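Local coordinates for protein cellulase (Xanthomonas axonopodis pv. citri, PDB 4W7W) that probably hydrolyses beta-1,4-glucosidic bonds of cellulose, as a family 5 glycoside hydrolase with a TIM-barrel fold, and binds cello-oligosaccharide, at residues L151-N156 with E222-L227; G187-G192 with V203-A208; M63-L68 with K261-E266. All coordinates share one frame; numbering follows the deposited sequence. Where two conformers were deposited one is given.

The three contacts show how an eight-stranded (beta/alpha)8 barrel changes its chemistry from axis to shell. Contact 3 spans the interior between strands 65-70 and 262-268 and rests on a buried salt bridge. Contact 1, also buried, sets the loop after strand 147-150 against strand 219-226, the neighbour of 262-268; there an imidazole and carboxylates take over and a sugar joins in. Contacts 1 and 3 touch, centres about 12 Å apart. The centre of contact 2 lies farther out, about 15 Å from the centre of the chain, yet its touching residues are mostly buried; neutral amide-to-backbone bonds tie a loop to helix 205-209. Contacts 1 and 2 meet the same glucose.

Contact 1. Residues L151-N156 with E222-L227; sequences LMNEPN and EAHQYL. With BGC (beta-D-glucopyranose), chain C.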
loop_
_atom_site.group_PDB
_atom_site.type_symbol
_atom_site.label_atom_id
_atom_site.label_comp_id
_atom_site.label_asym_id
_atom_site.label_seq_id
_atom_site.Cartn_x
_atom_site.Cartn_y
_atom_site.Cartn_z
ATOM N N LEU A 151 -1.250 -3.711 -6.425
ATOM C CA LEU A 151 -1.540 -3.305 -7.804
ATOM C C LEU A 151 -1.399 -1.826 -8.114
ATOM O O LEU A 151 -0.912 -1.468 -9.180
ATOM C CB LEU A 151 -2.942 -3.740 -8.205
ATOM C CG LEU A 151 -3.223 -5.239 -8.150
ATOM C CD1 LEU A 151 -4.578 -5.506 -8.784
ATOM C CD2 LEU A 151 -2.099 -6.041 -8.810
ATOM N N MET A 152 -1.897 -0.957 -7.231
ATOM C CA MET A 152 -1.862 0.461 -7.545
ATOM C C MET A 152 -2.122 1.287 -6.312
ATOM O O MET A 152 -3.152 1.121 -5.656
ATOM C CB MET A 152 -2.947 0.816 -8.568
ATOM C CG MET A 152 -2.952 2.269 -8.996
ATOM S SD MET A 152 -1.421 2.840 -9.760
ATOM C CE MET A 152 -1.449 1.883 -11.275
ATOM N N ASN A 153 -1.241 2.225 -6.015
ATOM C CA ASN A 153 -1.490 3.126 -4.904
ATOM C C ASN A 153 -2.597 4.114 -5.254
ATOM O O ASN A 153 -2.457 4.879 -6.210
ATOM C CB ASN A 153 -0.255 3.906 -4.534
ATOM C CG ASN A 153 -0.498 4.757 -3.319
ATOM O OD1 ASN A 153 -0.755 4.215 -2.245
ATOM N ND2 ASN A 153 -0.450 6.063 -3.465
ATOM N N GLU A 154 -3.659 4.134 -4.446
ATOM C CA GLU A 154 -4.678 5.207 -4.479
ATOM C C GLU A 154 -5.149 5.626 -5.879
ATOM O O GLU A 154 -5.029 6.793 -6.270
ATOM C CB GLU A 154 -4.207 6.423 -3.679
ATOM C CG GLU A 154 -3.990 6.059 -2.225
ATOM C CD GLU A 154 -3.714 7.249 -1.335
ATOM O OE1 GLU A 154 -3.692 8.381 -1.842
ATOM O OE2 GLU A 154 -3.516 7.023 -0.107
ATOM N N PRO A 155 -5.737 4.694 -6.636
ATOM C CA PRO A 155 -6.457 5.140 -7.827
ATOM C C PRO A 155 -7.462 6.234 -7.461
ATOM O O PRO A 155 -8.067 6.197 -6.396
ATOM C CB PRO A 155 -7.207 3.882 -8.286
ATOM C CG PRO A 155 -6.520 2.728 -7.621
ATOM C CD PRO A 155 -6.027 3.291 -6.310
ATOM N N ASN A 156 -7.621 7.202 -8.351
ATOM C CA ASN A 156 -8.613 8.259 -8.197
ATOM C C ASN A 156 -8.805 8.843 -9.594
ATOM O O ASN A 156 -8.029 8.545 -10.500
ATOM C CB ASN A 156 -8.121 9.318 -7.208
ATOM C CG ASN A 156 -6.881 10.026 -7.675
ATOM O OD1 ASN A 156 -5.737 9.528 -7.511
ATOM N ND2 ASN A 156 -7.064 11.151 -8.283
ATOM N N GLU A 222 -7.248 -3.593 -0.533
ATOM C CA GLU A 222 -6.427 -2.590 0.128
ATOM C C GLU A 222 -7.210 -1.305 0.302
ATOM O O GLU A 222 -7.669 -0.740 -0.686
ATOM C CB GLU A 222 -5.175 -2.322 -0.723
ATOM C CG GLU A 222 -4.267 -1.263 -0.115
ATOM C CD GLU A 222 -3.011 -1.030 -0.916
ATOM O OE1 GLU A 222 -2.572 -1.969 -1.612
ATOM O OE2 GLU A 222 -2.454 0.096 -0.817
ATOM N N ALA A 223 -7.309 -0.855 1.554
ATOM C CA ALA A 223 -7.898 0.433 1.878
ATOM C C ALA A 223 -6.849 1.264 2.612
ATOM O O ALA A 223 -5.908 0.715 3.191
ATOM C CB ALA A 223 -9.147 0.283 2.731
ATOM N N HIS A 224 -7.003 2.583 2.542
ATOM C CA HIS A 224 -6.169 3.523 3.289
ATOM C C HIS A 224 -7.064 4.320 4.200
ATOM O O HIS A 224 -8.227 4.551 3.880
ATOM C CB HIS A 224 -5.432 4.488 2.364
ATOM C CG HIS A 224 -4.434 3.809 1.479
ATOM N ND1 HIS A 224 -3.611 4.501 0.621
ATOM C CD2 HIS A 224 -4.125 2.500 1.333
ATOM C CE1 HIS A 224 -2.852 3.635 -0.034
ATOM N NE2 HIS A 224 -3.135 2.419 0.391
ATOM N N GLN A 225 -6.547 4.764 5.345
ATOM C CA GLN A 225 -7.364 5.579 6.241
ATOM C C GLN A 225 -6.510 6.536 7.046
ATOM O O GLN A 225 -5.672 6.142 7.847
ATOM C CB GLN A 225 -8.203 4.724 7.192
ATOM C CG GLN A 225 -9.237 5.532 7.962
ATOM C CD GLN A 225 -10.237 6.174 7.037
ATOM O OE1 GLN A 225 -10.877 5.495 6.243
ATOM N NE2 GLN A 225 -10.394 7.486 7.137
ATOM N N TYR A 226 -6.782 7.816 6.828
ATOM C CA TYR A 226 -6.208 8.905 7.613
ATOM C C TYR A 226 -7.320 9.585 8.406
ATOM O O TYR A 226 -8.506 9.412 8.111
ATOM C CB TYR A 226 -5.479 9.875 6.677
ATOM C CG TYR A 226 -4.244 9.264 6.049
ATOM C CD1 TYR A 226 -3.032 9.261 6.716
ATOM C CD2 TYR A 226 -4.285 8.680 4.782
ATOM C CE1 TYR A 226 -1.897 8.703 6.148
ATOM C CE2 TYR A 226 -3.140 8.112 4.215
ATOM C CZ TYR A 226 -1.942 8.134 4.907
ATOM O OH TYR A 226 -0.783 7.602 4.403
ATOM N N LEU A 227 -6.937 10.323 9.446
ATOM C CA LEU A 227 -7.896 10.729 10.467
ATOM C C LEU A 227 -8.101 12.232 10.585
ATOM O O LEU A 227 -8.782 12.685 11.501
ATOM C CB LEU A 227 -7.476 10.167 11.833
ATOM C CG LEU A 227 -7.369 8.648 11.999
ATOM C CD1 LEU A 227 -7.274 8.250 13.456
ATOM C CD2 LEU A 227 -8.456 7.886 11.264
HETATM C C2 BGC C . -4.568 13.272 -1.194
HETATM C C3 BGC C . -3.477 12.241 -1.449
HETATM C C4 BGC C . -3.351 11.273 -0.276
HETATM C C5 BGC C . -4.719 10.697 0.070
HETATM C C6 BGC C . -4.677 9.871 1.342
HETATM C C1 BGC C . -5.857 12.554 -0.845
HETATM O O2 BGC C . -4.794 14.087 -2.349
HETATM O O3 BGC C . -2.232 12.911 -1.647
HETATM O O4 BGC C . -2.399 10.249 -0.566
HETATM O O5 BGC C . -5.657 11.745 0.311
HETATM O O6 BGC C . -5.983 9.394 1.682
HETATM O O HOH W 1 -3.737 1.617 -2.959
HETATM O O HOH W 2 -2.883 -2.015 -4.510
#
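The imidazole of H224 is met at its edge, in its own plane, by three oxygens: E154 OE2 and N153 OD1 from 151-156, and E222 OE2 from its own strand. This is the sugar-binding end of a (beta/alpha)8 barrel, where the N-E-P sequence of the loop following strand 147-150 faces strand 219-226. H224 ND1 donates to E154 OE2 over 2.6 Å in a nearly straight bond (164°) that uses the anti lone pair, although carboxylate and ring planes are turned 57° apart. On the other side of the ring, NE2 of H224 donates a hydrogen bond to E222 OE2 at 2.7 Å, so ring rotation is fixed from both nitrogens. Between these bonds the carbon edge points at the amide: H224 CE1 lies 3.1 Å from N153 OD1, an oxygen that also accepts from R67. The side chain of E154 leaves with CG anti to its carbonyl carbon (chi1 -61°) and runs on extended, which carries OE1 to the glucose of chain C. There O4 of the sugar donates to E154 OE1 at 2.6 Å. The Y226 ring flanks the same glucose, its CD2 being 3.6 Å from sugar O6. Water 1 joins the two segments: it accepts from E154 N at 2.9 Å, donates to M152 O at 2.8 Å and, weakly, to E222 OE2.

Contact 2. Residues G187-G192 with V203-A208; sequences GTAYTG and VSNAKA. With BGC (beta-D-glucopyranose), chain B; BGC (beta-D-glucopyranose), chain C.
G187 and N205 bring their CA atoms within 5.6 Å where the loop leaving strand 183-186 meets the first turn of helix 205-209, and the loop at once doubles back through three residues, A189 to T191, with left-handed backbone angles. Their turn is closed by T191 N, which donates to T188 O at 2.9 Å. Against the outside of this turn N205 lays its amide, bonding to both the N-H and the carbonyl of T188. T188 N donates to N205 OD1 at 2.9 Å, in a rather bent bond (144°), while N205 ND2 returns a straighter one (162°) to T188 O, also at 2.9 Å. N205 ND2 stands 56° above the carbonyl plane of T188, and T191 N comes from the opposite face, so T188 O is gripped from both sides. The remaining amide hydrogen of N205 goes to water 3, which lies 2.9 Å from ND2 and donates in turn to G192 O. Close fit accompanies the bonding: N205 CG is only 3.6 Å from G187 CA, which carries no side chain. On the far side of the turn, the Y190 ring lays one face against two linked glucose units, CE2 being 3.7 Å from C4 of the chain B sugar, as in the aromatic platforms of many cellulases. S204 N-caps the short helix by accepting from K207 N. Around the contact, A160 of helix 160-176 packs against T188, N205 and A208, while T191 OG1 bonds to E222 O on strand 219-226.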
loop_
_atom_site.group_PDB
_atom_site.type_symbol
_atom_site.label_atom_id
_atom_site.label_comp_id
_atom_site.label_asym_id
_atom_site.label_seq_id
_atom_site.Cartn_x
_atom_site.Cartn_y
_atom_site.Cartn_z
ATOM N N GLY A 187 -9.610 0.187 -4.417
ATOM C CA GLY A 187 -10.666 0.867 -5.138
ATOM C C GLY A 187 -10.199 2.205 -5.669
ATOM O O GLY A 187 -9.029 2.568 -5.547
ATOM N N THR A 188 -11.149 2.933 -6.270
ATOM C CA THR A 188 -10.902 4.307 -6.648
ATOM C C THR A 188 -11.108 5.222 -5.417
ATOM O O THR A 188 -11.108 4.741 -4.277
ATOM C CB THR A 188 -11.704 4.714 -7.892
ATOM O OG1 THR A 188 -11.214 5.968 -8.344
ATOM C CG2 THR A 188 -13.202 4.756 -7.646
ATOM N N ALA A 189 -11.238 6.535 -5.619
ATOM C CA ALA A 189 -11.444 7.457 -4.480
ATOM C C ALA A 189 -10.330 7.322 -3.445
ATOM O O ALA A 189 -10.550 7.376 -2.226
ATOM C CB ALA A 189 -12.830 7.279 -3.847
ATOM N N TYR A 190 -9.097 7.178 -3.936
ATOM C CA TYR A 190 -7.912 7.070 -3.084
ATOM C C TYR A 190 -7.999 5.853 -2.160
ATOM O O TYR A 190 -7.335 5.804 -1.129
ATOM C CB TYR A 190 -7.642 8.350 -2.295
ATOM C CG TYR A 190 -7.535 9.581 -3.151
ATOM C CD1 TYR A 190 -6.326 9.979 -3.678
ATOM C CD2 TYR A 190 -8.653 10.357 -3.403
ATOM C CE1 TYR A 190 -6.240 11.119 -4.453
ATOM C CE2 TYR A 190 -8.581 11.500 -4.162
ATOM C CZ TYR A 190 -7.372 11.883 -4.682
ATOM O OH TYR A 190 -7.299 13.039 -5.439
ATOM N N THR A 191 -8.810 4.876 -2.568
ATOM C CA THR A 191 -9.094 3.663 -1.827
ATOM C C THR A 191 -9.345 3.895 -0.336
ATOM O O THR A 191 -8.973 3.106 0.520
ATOM C CB THR A 191 -8.059 2.555 -2.170
ATOM O OG1 THR A 191 -8.692 1.298 -1.993
ATOM C CG2 THR A 191 -6.706 2.622 -1.432
ATOM N N GLY A 192 -10.050 4.970 -0.020
ATOM C CA GLY A 192 -10.331 5.269 1.379
ATOM C C GLY A 192 -11.273 4.248 1.989
ATOM O O GLY A 192 -12.312 3.928 1.421
ATOM N N VAL A 203 -21.400 5.035 -8.618
ATOM C CA VAL A 203 -21.203 3.670 -8.131
ATOM C C VAL A 203 -20.107 3.637 -7.070
ATOM O O VAL A 203 -19.061 4.253 -7.232
ATOM C CB VAL A 203 -20.860 2.721 -9.288
ATOM C CG1 VAL A 203 -20.603 1.306 -8.784
ATOM C CG2 VAL A 203 -21.982 2.747 -10.323
ATOM N N SER A 204 -20.374 2.947 -5.957
ATOM C CA SER A 204 -19.385 2.813 -4.889
ATOM C C SER A 204 -18.313 1.784 -5.227
ATOM O O SER A 204 -18.501 0.888 -6.060
ATOM C CB SER A 204 -20.069 2.401 -3.587
ATOM O OG SER A 204 -20.620 1.109 -3.737
ATOM N N ASN A 205 -17.183 1.893 -4.534
ATOM C CA ASN A 205 -16.192 0.822 -4.588
ATOM C C ASN A 205 -16.777 -0.504 -4.158
ATOM O O ASN A 205 -16.519 -1.535 -4.780
ATOM C CB ASN A 205 -14.990 1.182 -3.718
ATOM C CG ASN A 205 -14.009 2.102 -4.416
ATOM O OD1 ASN A 205 -13.795 1.991 -5.632
ATOM N ND2 ASN A 205 -13.364 2.982 -3.650
ATOM N N ALA A 206 -17.590 -0.487 -3.118
ATOM C CA ALA A 206 -18.232 -1.688 -2.612
ATOM C C ALA A 206 -18.979 -2.427 -3.711
ATOM O O ALA A 206 -18.802 -3.625 -3.899
ATOM C CB ALA A 206 -19.180 -1.308 -1.487
ATOM N N LYS A 207 -19.818 -1.707 -4.442
ATOM C CA LYS A 207 -20.606 -2.331 -5.481
ATOM C C LYS A 207 -19.738 -2.721 -6.668
ATOM O O LYS A 207 -19.895 -3.810 -7.213
ATOM C CB LYS A 207 -21.738 -1.392 -5.926
ATOM C CG LYS A 207 -22.578 -1.884 -7.074
ATOM C CD LYS A 207 -23.277 -3.200 -6.753
ATOM C CE LYS A 207 -24.136 -3.662 -7.912
ATOM N NZ LYS A 207 -24.830 -4.940 -7.590
ATOM N N ALA A 208 -18.853 -1.837 -7.101
ATOM C CA ALA A 208 -18.085 -2.111 -8.306
ATOM C C ALA A 208 -17.184 -3.324 -8.137
ATOM O O ALA A 208 -16.991 -4.102 -9.069
ATOM C CB ALA A 208 -17.248 -0.909 -8.669
HETATM C C2 BGC B . -10.334 12.212 0.125
HETATM C C3 BGC B . -8.836 12.351 0.330
HETATM C C4 BGC B . -8.193 13.142 -0.819
HETATM C C5 BGC B . -8.927 14.438 -1.123
HETATM C C6 BGC B . -8.379 15.111 -2.384
HETATM C C1 BGC B . -10.969 13.549 -0.211
HETATM O O2 BGC B . -10.944 11.637 1.291
HETATM O O3 BGC B . -8.316 11.028 0.374
HETATM O O4 BGC B . -6.843 13.511 -0.528
HETATM O O5 BGC B . -10.318 14.178 -1.323
HETATM O O6 BGC B . -8.975 16.408 -2.511
HETATM C C2 BGC C . -4.568 13.272 -1.194
HETATM C C3 BGC C . -3.477 12.241 -1.449
HETATM C C4 BGC C . -3.351 11.273 -0.276
HETATM C C5 BGC C . -4.719 10.697 0.070
HETATM C C6 BGC C . -4.677 9.871 1.342
HETATM C C1 BGC C . -5.857 12.554 -0.845
HETATM O O2 BGC C . -4.794 14.087 -2.349
HETATM O O3 BGC C . -2.232 12.911 -1.647
HETATM O O4 BGC C . -2.399 10.249 -0.566
HETATM O O5 BGC C . -5.657 11.745 0.311
HETATM O O6 BGC C . -5.983 9.394 1.682
HETATM O O HOH W 3 -13.391 4.272 -1.099
#

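Contact 3. Residues M63-L68 with K261-E266; sequences MNTIRL and KGFLGE
R67 reaches from strand 65-70 across the barrel interior to G265 and E266 on strand 262-268. The two strands are not sheet neighbours: their short axes come no closer than 9.3 Å, and the nearest CA atoms, those of R67 and G265, are 7.7 Å apart, so side chains must fill the gap. From CB, which points toward the opposite strand, the chain sets CG anti to the backbone N (chi1 -177°) and continues extended through CD to NE. CD is the first atom to make close contact, 3.5 Å from G265 O. That carbonyl oxygen then lies over one face of the guanidinium, near NE and CZ, while it takes hydrogen bonds from N28 and T297. At the tip the partner changes from face to edge. R67 NH1 donates to E266 OE2 at 3.0 Å, on the anti lone pair of the carboxylate, with an angle of 152° at the hydrogen; this is a salt bridge. NH1 also donates to N28 OD1. The guanidinium and carboxylate planes are steeply inclined, 68° apart, so NH1 alone bonds to E266 and the groups do not lie side by side as a doubly bonded pair. Two residues earlier on each strand, toward the N-terminal ends, the contact turns apolar: the methyl CG2 of T65 meets the edge of the F263 ring, 4.3 Å from CZ. The other guanidinium nitrogen, NH2, makes a salt bridge with E222, and E266 OE1 is bonded to Y226 OH. One buried positive charge is thus shared between the carboxylates of E222 and E266; together with Y226 OH on OE1, this probably fixes the orientation of the E266 side chain, whose nearest atom lies about 5 Å from a bound glucose.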
loop_
_atom_site.group_PDB
_atom_site.type_symbol
_atom_site.label_atom_id
_atom_site.label_comp_id
_atom_site.label_asym_id
_atom_site.label_seq_id
_atom_site.Cartn_x
_atom_site.Cartn_y
_atom_site.Cartn_z
ATOM N N MET A 63 7.934 -6.309 13.276
ATOM C CA MET A 63 7.213 -6.121 12.047
ATOM C C MET A 63 7.686 -7.049 10.970
ATOM O O MET A 63 8.880 -7.101 10.645
ATOM C CB MET A 63 7.320 -4.697 11.641
ATOM C CG MET A 63 6.539 -3.875 12.625
ATOM S SD MET A 63 6.861 -2.181 12.267
ATOM C CE MET A 63 5.610 -1.409 13.285
ATOM N N ASN A 64 6.735 -7.793 10.423
ATOM C CA ASN A 64 7.039 -8.809 9.432
ATOM C C ASN A 64 6.698 -8.408 8.023
ATOM O O ASN A 64 6.796 -9.237 7.134
ATOM C CB ASN A 64 6.350 -10.133 9.778
ATOM C CG ASN A 64 4.864 -10.102 9.517
ATOM O OD1 ASN A 64 4.287 -9.032 9.323
ATOM N ND2 ASN A 64 4.248 -11.269 9.478
ATOM N N THR A 65 6.319 -7.145 7.790
ATOM C CA THR A 65 5.870 -6.727 6.466
ATOM C C THR A 65 6.400 -5.344 6.150
ATOM O O THR A 65 6.307 -4.432 6.970
ATOM C CB THR A 65 4.333 -6.725 6.380
ATOM O OG1 THR A 65 3.849 -8.034 6.686
ATOM C CG2 THR A 65 3.841 -6.373 4.994
ATOM N N ILE A 66 6.935 -5.204 4.946
ATOM C CA ILE A 66 7.382 -3.918 4.432
ATOM C C ILE A 66 6.617 -3.618 3.150
ATOM O O ILE A 66 6.600 -4.450 2.229
ATOM C CB ILE A 66 8.882 -3.950 4.127
ATOM C CG1 ILE A 66 9.702 -4.185 5.403
ATOM C CG2 ILE A 66 9.313 -2.683 3.399
ATOM C CD1 ILE A 66 9.573 -3.141 6.476
ATOM N N ARG A 67 5.970 -2.457 3.103
ATOM C CA ARG A 67 5.403 -1.957 1.850
ATOM C C ARG A 67 6.439 -1.047 1.198
ATOM O O ARG A 67 6.970 -0.153 1.860
ATOM C CB ARG A 67 4.064 -1.246 2.097
ATOM C CG ARG A 67 3.378 -0.748 0.827
ATOM C CD ARG A 67 1.938 -0.392 1.115
ATOM N NE ARG A 67 1.160 0.084 -0.021
ATOM C CZ ARG A 67 0.884 1.355 -0.294
ATOM N NH1 ARG A 67 1.447 2.354 0.366
ATOM N NH2 ARG A 67 0.007 1.631 -1.236
ATOM N N LEU A 68 6.736 -1.322 -0.067
ATOM C CA LEU A 68 7.796 -0.660 -0.804
ATOM C C LEU A 68 7.222 0.094 -2.002
ATOM O O LEU A 68 7.010 -0.481 -3.071
ATOM C CB LEU A 68 8.816 -1.681 -1.284
ATOM C CG LEU A 68 10.035 -1.101 -1.984
ATOM C CD1 LEU A 68 10.950 -0.411 -0.979
ATOM C CD2 LEU A 68 10.791 -2.174 -2.748
ATOM N N LYS A 261 -11.041 -10.493 2.362
ATOM C CA LYS A 261 -10.046 -10.030 3.322
ATOM C C LYS A 261 -9.596 -8.633 2.922
ATOM O O LYS A 261 -9.606 -8.289 1.739
ATOM C CB LYS A 261 -8.818 -10.939 3.290
ATOM C CG LYS A 261 -9.085 -12.395 3.530
ATOM C CD LYS A 261 -9.516 -12.636 4.941
ATOM C CE LYS A 261 -9.355 -14.111 5.269
ATOM N NZ LYS A 261 -9.527 -14.384 6.707
ATOM N N GLY A 262 -9.135 -7.877 3.919
ATOM C CA GLY A 262 -8.679 -6.506 3.746
ATOM C C GLY A 262 -7.278 -6.272 4.254
ATOM O O GLY A 262 -6.762 -7.018 5.090
ATOM N N PHE A 263 -6.697 -5.190 3.774
ATOM C CA PHE A 263 -5.352 -4.811 4.176
ATOM C C PHE A 263 -5.294 -3.302 4.261
ATOM O O PHE A 263 -5.683 -2.628 3.313
ATOM C CB PHE A 263 -4.336 -5.331 3.132
ATOM C CG PHE A 263 -2.925 -5.297 3.620
ATOM C CD1 PHE A 263 -2.222 -4.108 3.715
ATOM C CD2 PHE A 263 -2.303 -6.479 4.024
ATOM C CE1 PHE A 263 -0.932 -4.074 4.250
ATOM C CE2 PHE A 263 -1.014 -6.454 4.519
ATOM C CZ PHE A 263 -0.344 -5.243 4.666
ATOM N N LEU A 264 -4.828 -2.755 5.393
ATOM C CA LEU A 264 -4.761 -1.310 5.561
ATOM C C LEU A 264 -3.393 -0.865 5.076
ATOM O O LEU A 264 -2.415 -0.854 5.826
ATOM C CB LEU A 264 -5.040 -0.912 7.007
ATOM C CG LEU A 264 -5.420 0.556 7.207
ATOM C CD1 LEU A 264 -6.726 0.950 6.524
ATOM C CD2 LEU A 264 -5.504 0.868 8.701
ATOM N N GLY A 265 -3.317 -0.531 3.789
ATOM C CA GLY A 265 -2.011 -0.289 3.157
ATOM C C GLY A 265 -1.317 0.989 3.576
ATOM O O GLY A 265 -0.087 1.092 3.488
ATOM N N GLU A 266 -2.113 1.975 4.016
ATOM C CA GLU A 266 -1.586 3.179 4.624
ATOM C C GLU A 266 -2.550 3.650 5.689
ATOM O O GLU A 266 -3.769 3.621 5.505
ATOM C CB GLU A 266 -1.423 4.345 3.649
ATOM C CG GLU A 266 -0.445 4.102 2.533
ATOM C CD GLU A 266 -0.231 5.315 1.650
ATOM O OE1 GLU A 266 -0.625 6.456 2.032
ATOM O OE2 GLU A 266 0.335 5.115 0.551
#